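Local coordinates for hydrogenase maturation factor (Thermoanaerobacter tengcongensis, PDB 3VTI), which takes part in [NiFe]-hydrogenase maturation, accepting a carbamoyl group from HypF and probably dehydrating it to a nitrile at the expense of ATP, at residues C[37-41]-C[42-46]; C[110-114]-C[115-119]; C[227-230]-C[231-235]. All coordinates share one frame; numbering follows the deposited sequence.

Interaction 1: residues C[37-41]-C[42-46]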
# COMPACT_ATOMS: atom_id res chain seq x y z
N PHE C 37 7.07 1.59 3.08
CA PHE C 37 6.72 1.89 4.47
C PHE C 37 5.22 1.78 4.68
O PHE C 37 4.44 2.54 4.10
CB PHE C 37 7.27 3.26 4.85
CG PHE C 37 8.77 3.33 4.81
CD1 PHE C 37 9.51 3.11 5.96
CD2 PHE C 37 9.43 3.58 3.61
CE1 PHE C 37 10.89 3.14 5.94
CE2 PHE C 37 10.81 3.61 3.57
CZ PHE C 37 11.55 3.39 4.74
N THR C 38 4.83 0.82 5.50
CA THR C 38 3.43 0.40 5.61
C THR C 38 2.95 0.41 7.06
O THR C 38 1.95 -0.22 7.40
CB THR C 38 3.25 -1.01 5.01
OG1 THR C 38 4.13 -1.92 5.68
CG2 THR C 38 3.57 -1.03 3.53
N VAL C 39 3.67 1.14 7.91
CA VAL C 39 3.41 1.21 9.34
C VAL C 39 1.99 1.72 9.67
O VAL C 39 1.53 2.70 9.09
CB VAL C 39 4.48 2.10 10.03
CG1 VAL C 39 4.33 3.56 9.60
CG2 VAL C 39 4.41 1.98 11.54
N LYS C 40 1.31 1.02 10.58
CA LYS C 40 0.10 1.52 11.23
C LYS C 40 0.31 1.47 12.75
O LYS C 40 0.75 0.44 13.28
CB LYS C 40 -1.14 0.70 10.83
CG LYS C 40 -1.65 0.90 9.40
CD LYS C 40 -1.76 2.38 9.02
CE LYS C 40 -2.40 2.58 7.67
NZ LYS C 40 -1.70 1.88 6.57
N PRO C 41 0.00 2.58 13.45
CA PRO C 41 -0.61 3.80 12.95
C PRO C 41 0.38 4.73 12.24
O PRO C 41 1.59 4.61 12.45
CB PRO C 41 -1.15 4.46 14.22
CG PRO C 41 -0.19 4.03 15.29
CD PRO C 41 0.42 2.71 14.86
N LEU C 42 -0.13 5.64 11.43
CA LEU C 42 0.71 6.54 10.64
C LEU C 42 1.42 7.57 11.51
O LEU C 42 2.48 8.07 11.14
CB LEU C 42 -0.13 7.25 9.58
CG LEU C 42 -0.99 6.38 8.66
CD1 LEU C 42 -2.07 7.21 8.01
CD2 LEU C 42 -0.14 5.64 7.63
N PHE C 43 0.79 7.89 12.63
CA PHE C 43 1.32 8.82 13.62
C PHE C 43 1.43 8.10 14.96
O PHE C 43 0.43 7.61 15.50
CB PHE C 43 0.41 10.05 13.75
CG PHE C 43 0.12 10.72 12.44
CD1 PHE C 43 -1.00 10.38 11.70
CD2 PHE C 43 0.99 11.70 11.94
CE1 PHE C 43 -1.26 10.99 10.48
CE2 PHE C 43 0.73 12.31 10.72
CZ PHE C 43 -0.39 11.96 9.99
N PHE C 44 2.65 8.04 15.48
CA PHE C 44 2.94 7.29 16.69
C PHE C 44 3.89 8.09 17.56
O PHE C 44 4.59 8.97 17.06
CB PHE C 44 3.56 5.93 16.31
CG PHE C 44 4.70 6.04 15.33
CD1 PHE C 44 4.46 5.98 13.97
CD2 PHE C 44 6.00 6.22 15.77
CE1 PHE C 44 5.50 6.10 13.05
CE2 PHE C 44 7.05 6.32 14.87
CZ PHE C 44 6.80 6.27 13.50
N PRO C 45 3.94 7.79 18.86
CA PRO C 45 4.88 8.53 19.71
C PRO C 45 6.30 8.54 19.12
O PRO C 45 6.84 7.48 18.77
CB PRO C 45 4.84 7.74 21.02
CG PRO C 45 3.44 7.23 21.08
CD PRO C 45 3.13 6.84 19.65
N GLY C 46 6.86 9.73 18.97
CA GLY C 46 8.23 9.89 18.51
C GLY C 46 8.41 9.99 17.00
O GLY C 46 9.53 10.16 16.52

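Interaction 2: residues C[110-114]-C[115-119]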
# COMPACT_ATOMS: atom_id res chain seq x y z
N LYS C 110 0.13 8.44 -6.66
CA LYS C 110 -0.99 7.70 -7.23
C LYS C 110 -2.11 7.71 -6.22
O LYS C 110 -1.88 7.50 -5.02
CB LYS C 110 -0.60 6.25 -7.54
CG LYS C 110 0.35 6.06 -8.71
CD LYS C 110 -0.34 6.30 -10.05
CE LYS C 110 0.53 5.84 -11.23
NZ LYS C 110 1.80 6.62 -11.37
N VAL C 111 -3.32 7.95 -6.71
CA VAL C 111 -4.53 7.89 -5.91
C VAL C 111 -5.33 6.67 -6.35
O VAL C 111 -5.63 6.51 -7.53
CB VAL C 111 -5.37 9.18 -6.08
CG1 VAL C 111 -6.62 9.14 -5.22
CG2 VAL C 111 -4.54 10.42 -5.74
N VAL C 112 -5.67 5.81 -5.40
CA VAL C 112 -6.44 4.59 -5.69
C VAL C 112 -7.83 4.64 -5.05
O VAL C 112 -8.02 5.40 -4.09
CB VAL C 112 -5.68 3.32 -5.22
CG1 VAL C 112 -4.48 3.07 -6.12
CG2 VAL C 112 -5.23 3.47 -3.77
N GLU C 113 -8.77 3.85 -5.57
CA GLU C 113 -10.16 3.79 -5.06
C GLU C 113 -10.19 3.60 -3.55
O GLU C 113 -9.29 2.99 -2.98
CB GLU C 113 -10.94 2.62 -5.67
CG GLU C 113 -10.75 2.38 -7.15
CD GLU C 113 -11.58 3.30 -8.01
OE1 GLU C 113 -12.82 3.31 -7.86
OE2 GLU C 113 -10.97 4.01 -8.84
N LYS C 114 -11.25 4.09 -2.92
CA LYS C 114 -11.47 3.90 -1.50
C LYS C 114 -11.51 2.40 -1.21
O LYS C 114 -12.29 1.67 -1.82
CB LYS C 114 -12.78 4.57 -1.07
CG LYS C 114 -12.87 4.94 0.41
CD LYS C 114 -14.32 5.27 0.79
CE LYS C 114 -14.41 6.17 2.03
NZ LYS C 114 -14.09 7.60 1.73
N GLY C 115 -10.65 1.95 -0.30
CA GLY C 115 -10.59 0.54 0.08
C GLY C 115 -9.53 -0.30 -0.62
O GLY C 115 -9.42 -1.50 -0.38
N SER C 116 -8.76 0.33 -1.51
CA SER C 116 -7.72 -0.37 -2.26
C SER C 116 -6.36 -0.23 -1.57
O SER C 116 -5.40 -0.91 -1.94
CB SER C 116 -7.65 0.14 -3.70
OG SER C 116 -8.80 -0.29 -4.43
N VAL C 117 -6.33 0.61 -0.55
CA VAL C 117 -5.17 0.72 0.32
C VAL C 117 -5.59 1.35 1.64
O VAL C 117 -6.36 2.30 1.64
CB VAL C 117 -4.04 1.51 -0.37
CG1 VAL C 117 -4.31 3.00 -0.40
CG2 VAL C 117 -2.74 1.20 0.28
N ASP C 118 -5.11 0.81 2.75
CA ASP C 118 -5.38 1.39 4.07
C ASP C 118 -4.66 2.74 4.20
O ASP C 118 -3.51 2.81 4.63
CB ASP C 118 -4.99 0.43 5.20
CG ASP C 118 -5.57 0.83 6.57
OD1 ASP C 118 -6.46 1.69 6.64
OD2 ASP C 118 -5.12 0.25 7.60
N ARG C 119 -5.36 3.80 3.79
CA ARG C 119 -4.95 5.19 4.00
C ARG C 119 -3.80 5.66 3.12
O ARG C 119 -4.03 6.45 2.20
CB ARG C 119 -4.65 5.47 5.48
CG ARG C 119 -5.81 5.27 6.45
CD ARG C 119 -5.22 5.34 7.84
NE ARG C 119 -6.14 5.01 8.91
CZ ARG C 119 -5.99 3.99 9.76
NH1 ARG C 119 -4.96 3.17 9.68
NH2 ARG C 119 -6.91 3.79 10.71

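Interaction 3: residues C[227-230]-C[231-235]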
# COMPACT_ATOMS: atom_id res chain seq x y z
N LEU C 227 24.05 -5.07 26.87
CA LEU C 227 23.02 -4.63 25.93
C LEU C 227 22.23 -3.43 26.45
O LEU C 227 21.64 -3.50 27.54
CB LEU C 227 22.08 -5.78 25.57
CG LEU C 227 22.69 -7.01 24.89
CD1 LEU C 227 21.71 -8.20 24.85
CD2 LEU C 227 23.21 -6.69 23.49
N PRO C 228 22.25 -2.31 25.70
CA PRO C 228 21.54 -1.11 26.11
C PRO C 228 20.05 -1.18 25.81
O PRO C 228 19.64 -1.53 24.69
CB PRO C 228 22.21 0.01 25.29
CG PRO C 228 22.72 -0.67 24.09
CD PRO C 228 23.03 -2.10 24.47
N VAL C 229 19.24 -0.83 26.80
CA VAL C 229 17.80 -0.92 26.66
C VAL C 229 17.13 -0.04 27.71
O VAL C 229 17.46 -0.13 28.91
CB VAL C 229 17.31 -2.41 26.78
CG1 VAL C 229 17.83 -3.08 28.06
CG2 VAL C 229 15.79 -2.51 26.66
N LYS C 230 16.22 0.83 27.26
CA LYS C 230 15.47 1.69 28.17
C LYS C 230 14.63 0.83 29.08
O LYS C 230 14.05 -0.16 28.64
CB LYS C 230 14.59 2.68 27.41
CG LYS C 230 15.37 3.71 26.58
CD LYS C 230 14.45 4.72 25.91
CE LYS C 230 15.13 5.36 24.70
NZ LYS C 230 16.21 6.32 25.04
N GLU C 231 14.58 1.20 30.35
CA GLU C 231 13.79 0.49 31.36
C GLU C 231 12.35 0.28 30.93
O GLU C 231 11.75 -0.76 31.20
CB GLU C 231 13.85 1.22 32.71
CG GLU C 231 15.21 1.17 33.38
CD GLU C 231 15.58 -0.21 33.89
OE1 GLU C 231 14.72 -0.87 34.50
OE2 GLU C 231 16.74 -0.63 33.68
N SER C 232 11.78 1.28 30.25
CA SER C 232 10.41 1.18 29.76
C SER C 232 10.26 0.01 28.78
O SER C 232 9.28 -0.73 28.84
CB SER C 232 9.97 2.49 29.13
OG SER C 232 10.80 2.82 28.03
N VAL C 233 11.24 -0.15 27.90
CA VAL C 233 11.23 -1.25 26.94
C VAL C 233 11.49 -2.59 27.65
O VAL C 233 10.84 -3.60 27.35
CB VAL C 233 12.24 -1.01 25.80
CG1 VAL C 233 12.27 -2.20 24.84
CG2 VAL C 233 11.89 0.28 25.04
N LYS C 234 12.44 -2.58 28.58
CA LYS C 234 12.81 -3.77 29.35
C LYS C 234 11.59 -4.42 30.03
O LYS C 234 11.33 -5.60 29.83
CB LYS C 234 13.87 -3.40 30.39
CG LYS C 234 14.47 -4.58 31.15
CD LYS C 234 15.36 -4.06 32.28
CE LYS C 234 15.99 -5.20 33.08
NZ LYS C 234 17.06 -5.90 32.30
N SER C 235 10.84 -3.64 30.81
CA SER C 235 9.70 -4.18 31.54
C SER C 235 8.45 -4.41 30.68
O SER C 235 7.64 -5.29 30.99
CB SER C 235 9.39 -3.34 32.79
OG SER C 235 8.89 -2.07 32.45

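Interaction 1: residues C[37-41]-C[42-46]
L42 lies alongside K40, the two side chains pointing the same way, while P41 between them meets F44 through its carbonyl and its ring. The chain enters P41 through a cis peptide bond, which turns it sharply after strand 30-37. Followed outward, L42 begins at CB, 3.7 Å from P41 C. CG is set beside the backbone N (chi1 -53°), and from there it faces the lysine chain, 4.1 Å from K40 CD. The CD2 branch sits 3.8 Å from K40 CE and 3.7 Å from V39 O, the latter a contact of a methyl with a carbonyl. The CD1 branch heads for R119, and F81 and I120 add further apolar cover to L42. In K40, bends at chi2 (-47°) and chi4 (-57°) lay CD and CE along L42 CD2 and turn NZ to D118 O, with which it hydrogen-bonds. With K40 cut back to an alanine, D118 O is likely to lose its ammonium partner and L42 CD2 the methylenes beside it.

The F44 ring is approached at its edge: P41 O lies near the ring plane, 3.5 Å from F44 CD1. The CG1 methyl of V39 reaches F44 CE1 obliquely at 4.4 Å, and the pyrrolidine CG of P41 comes within 4.3 Å of F44 CB. Two helices cover this part, 155-164 through H156 on the F44 ring and A163 on P41, and 49-60 through L52 on V39. The arrangement is a type VIb (cis-proline) turn from V39 to L42, here within the AIR synthase-related N-terminal domain, leading from strand 30-37 into the small antiparallel pair 43-44 and 47-48.

Interaction 2: residues C[110-114]-C[115-119]
E113 and S116 close a type II beta turn that takes the chain out of strand 103-112, a strand at the outer border of the mixed sheet in this chain. The turn holds one hydrogen bond, from S116 N to E113 O at 3.1 Å, with an N-H...O angle of 151°; the donor sits above the carbonyl plane, 36° out of it. G115 takes the third position with positive phi (96°), where a side chain would collide with K114 O, a position that suits glycine. G115 N is in turn hydrogen-bonded to E78 OE2.

The apolar part is a pair of valines crossing at about a right angle. V112 CG2 meets V117 CG1 at 3.5 Å; both methyls occupy the position between their own backbone N and carbonyl carbon. Beside them V112 CB touches S116 CB at 4.0 Å, and S116 OG rests 3.8 Å from E113 CB.

Charge and subunit contacts gather further along. D118 is the centre of an inverse gamma turn and makes backbone hydrogen bonds to the second subunit, another copy of this protein, where it also packs on S116 of that copy. R119 NH1 lies 3.6 Å from D118 OD2; the carboxylate oxygen sits off the guanidinium plane, a charge pairing without a directed N-H.

Interaction 3: residues C[227-230]-C[231-235]
The start of helix 231-240 is built here, with K230 at its N-cap position and V229 just before it. The backbone supplies the first full helical bond: K234 N donates to K230 O at 2.9 Å, nearly straight at 164°, and approaches in the carbonyl plane. One residue on, S235 N bonds E231 O at 3.0 Å, and S235 OG adds a weak bond to the same oxygen.

Side chains fill the angle between the incoming loop and the first turn. The chi1 of V229 (53°) puts CG1 between the backbone N and the carbonyl carbon and swings CG2 to the side opposite N, against the helix. There CG2 lies 3.9 Å from V233 CB and 4.0 Å from V233 CG1, the two valines meeting at a slant, and it also reaches K234 N at 3.9 Å. V233 CB in turn sits 3.5 Å from K230 O. S232 OG also touches K230 CB at 3.8 Å, and S232 packs on T171 and I173.

P228, two residues before K230, packs on I153 and on E279 and I281 of strand 279-285, tying the loop to that strand. A lysine side chain offers no acceptor to the first N-H groups, so this end is not capped in the manner of serine or aspartate. The carboxylate of E231 in the first turn would probably suit the positive end of the helix dipole; the K230 chain, which touches T152, leads its amine away from the helix start, where its charge would probably be unfavourable.

How the interactions relate
The three contacts follow one another along the chain without nesting or crossing. Interaction 1 turns the chain between strand 30-37 and the short strand 43-44; interaction 2 rounds the end of strand 103-112 on the way to strand 120-130; interaction 3 joins the loop after strand 219-223 to helix 231-240. Interactions 1 and 2 thus lie at strand ends of one mixed sheet and meet in space, K40 and L42 against D118 and R119, their centres about 17 Å apart. They also meet across the dimer, T38 packing on V112 of the second subunit, another copy of this protein. Interaction 3, in the C-terminal region, stays clear, its nearest atoms about 10 Å from interaction 1.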